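Local coordinates for protein membrane-bound protease PH1510 (Pyrococcus horikoshii, PDB 6M4B) that cleaves proteins near hydrophobic or aromatic residues as a membrane-bound serine protease, degrading casein and a stomatin homolog in vitro, at residues I88-H93 / T145-F150. The protein carries 1 engineered substitution. Numbering follows the deposited sequence.
Sequences IALGSH and TIAEEF
L90 reaches across to A147 and F150 with a single methyl group. L90 closes helix 84-90, the helix that follows the nucleophile position, where the engineered A83 now stands. Its CB points toward helix 144-152 but lies too far back to touch it. CG sits anti to the carbonyl carbon (chi1 -62°) and, like CB, makes no contact with the other segment. CD1 lies anti to CA (chi2 168°), which extends it toward helix 144-152. CD1 meets the CB of A147 at 4.2 Å. It also lies 4.3 Å from CE2 of F150, at the edge of the ring and near its plane, so the leucine does not stack on a face. CD2 of L90 stops 5.0 Å from CE2 of F150, beyond contact distance. A147 and F150 are three residues apart and offer neighbouring side chains on one side of their helix.

The backbones stay well apart: the CA atoms of L90 and A147 are 8.6 Å from each other. Helix 123-139 packs beside both segments, with I133 and L136 on L90 and A137 on A147. All three touching residues are buried in the N-terminal NfeD protease domain, of the ClpP/crotonase clan. F150 also lies close to the substrate-binding residue C106, and their backbones are hydrogen-bonded. No hydrogen bond or salt bridge joins the two segments. The direct hold is therefore slight (83 Å² buried) and non-directional, resting on the fit of one methyl against A147 and the ring edge.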
loop_
_atom_site.group_PDB
_atom_site.type_symbol
_atom_site.label_atom_id
_atom_site.label_comp_id
_atom_site.label_asym_id
_atom_site.label_seq_id
_atom_site.Cartn_x
_atom_site.Cartn_y
_atom_site.Cartn_z
ATOM N N ILE A 88 0.223 -5.500 10.108
ATOM C CA ILE A 88 0.551 -4.264 10.822
ATOM C C ILE A 88 2.004 -4.343 11.261
ATOM O O ILE A 88 2.777 -3.440 11.004
ATOM C CB ILE A 88 -0.411 -4.057 12.031
ATOM C CG1 ILE A 88 -1.867 -3.825 11.547
ATOM C CG2 ILE A 88 -0.013 -2.853 12.901
ATOM C CD1 ILE A 88 -2.926 -3.948 12.630
ATOM N N ALA A 89 2.380 -5.478 11.849
ATOM C CA ALA A 89 3.755 -5.715 12.209
ATOM C C ALA A 89 4.720 -5.672 11.015
ATOM O O ALA A 89 5.680 -4.868 11.044
ATOM C CB ALA A 89 3.893 -7.034 12.924
ATOM N N LEU A 90 4.449 -6.458 9.953
ATOM C CA LEU A 90 5.302 -6.430 8.755
ATOM C C LEU A 90 5.393 -5.096 8.059
ATOM O O LEU A 90 6.394 -4.812 7.383
ATOM C CB LEU A 90 4.923 -7.515 7.762
ATOM C CG LEU A 90 5.074 -8.920 8.283
ATOM C CD1 LEU A 90 4.398 -9.884 7.333
ATOM C CD2 LEU A 90 6.554 -9.263 8.426
ATOM N N GLY A 91 4.394 -4.245 8.239
ATOM C CA GLY A 91 4.398 -2.914 7.652
ATOM C C GLY A 91 5.141 -1.860 8.433
ATOM O O GLY A 91 5.216 -0.706 8.004
ATOM N N SER A 92 5.758 -2.246 9.531
ATOM C CA SER A 92 6.278 -1.293 10.498
ATOM C C SER A 92 7.791 -1.225 10.439
ATOM O O SER A 92 8.468 -2.076 9.840
ATOM C CB SER A 92 5.813 -1.680 11.915
ATOM O OG SER A 92 6.666 -2.674 12.486
ATOM N N HIS A 93 8.318 -0.187 11.078
ATOM C CA HIS A 93 9.740 0.119 11.049
ATOM C C HIS A 93 10.606 -0.879 11.785
ATOM O O HIS A 93 11.776 -1.014 11.478
ATOM C CB HIS A 93 9.951 1.525 11.596
ATOM C CG HIS A 93 9.307 2.576 10.770
ATOM N ND1 HIS A 93 8.003 2.971 10.956
ATOM C CD2 HIS A 93 9.780 3.316 9.732
ATOM C CE1 HIS A 93 7.694 3.906 10.070
ATOM N NE2 HIS A 93 8.754 4.122 9.312
ATOM N N THR A 145 9.224 -15.481 1.984
ATOM C CA THR A 145 8.835 -16.875 1.935
ATOM C C THR A 145 8.015 -17.232 3.168
ATOM O O THR A 145 6.893 -17.758 3.051
ATOM C CB THR A 145 10.083 -17.762 1.856
ATOM O OG1 THR A 145 10.772 -17.473 0.655
ATOM C CG2 THR A 145 9.756 -19.255 1.907
ATOM N N ILE A 146 8.538 -16.892 4.350
ATOM C CA ILE A 146 7.808 -17.124 5.603
ATOM C C ILE A 146 6.536 -16.328 5.631
ATOM O O ILE A 146 5.501 -16.859 6.039
ATOM C CB ILE A 146 8.641 -16.769 6.867
ATOM C CG1 ILE A 146 9.764 -17.798 7.037
ATOM C CG2 ILE A 146 7.773 -16.734 8.128
ATOM C CD1 ILE A 146 9.310 -19.208 7.372
ATOM N N ALA A 147 6.597 -15.076 5.203
ATOM C CA ALA A 147 5.382 -14.241 5.179
ATOM C C ALA A 147 4.276 -14.893 4.341
ATOM O O ALA A 147 3.114 -14.899 4.733
ATOM C CB ALA A 147 5.677 -12.831 4.672
ATOM N N GLU A 148 4.648 -15.425 3.187
ATOM C CA GLU A 148 3.699 -16.148 2.320
ATOM C C GLU A 148 3.130 -17.358 3.072
ATOM O O GLU A 148 1.929 -17.547 3.114
ATOM C CB GLU A 148 4.370 -16.597 1.014
ATOM C CG GLU A 148 3.404 -17.351 0.102
ATOM C CD GLU A 148 3.955 -17.707 -1.287
ATOM O OE1 GLU A 148 3.335 -18.542 -1.946
ATOM O OE2 GLU A 148 4.994 -17.218 -1.725
ATOM N N GLU A 149 3.987 -18.106 3.757
ATOM C CA GLU A 149 3.495 -19.233 4.539
ATOM C C GLU A 149 2.543 -18.894 5.653
ATOM O O GLU A 149 1.703 -19.730 6.001
ATOM C CB GLU A 149 4.626 -20.098 5.041
ATOM C CG GLU A 149 5.507 -20.652 3.903
ATOM C CD GLU A 149 6.665 -21.478 4.417
ATOM O OE1 GLU A 149 6.706 -21.752 5.615
ATOM O OE2 GLU A 149 7.503 -21.902 3.626
ATOM N N PHE A 150 2.610 -17.693 6.219
ATOM C CA PHE A 150 1.588 -17.328 7.171
ATOM C C PHE A 150 0.189 -17.519 6.564
ATOM O O PHE A 150 -0.785 -17.676 7.300
ATOM C CB PHE A 150 1.677 -15.852 7.631
ATOM C CG PHE A 150 2.914 -15.475 8.416
ATOM C CD1 PHE A 150 3.619 -16.399 9.183
ATOM C CD2 PHE A 150 3.390 -14.146 8.364
ATOM C CE1 PHE A 150 4.734 -16.031 9.910
ATOM C CE2 PHE A 150 4.508 -13.760 9.097
ATOM C CZ PHE A 150 5.170 -14.700 9.895
#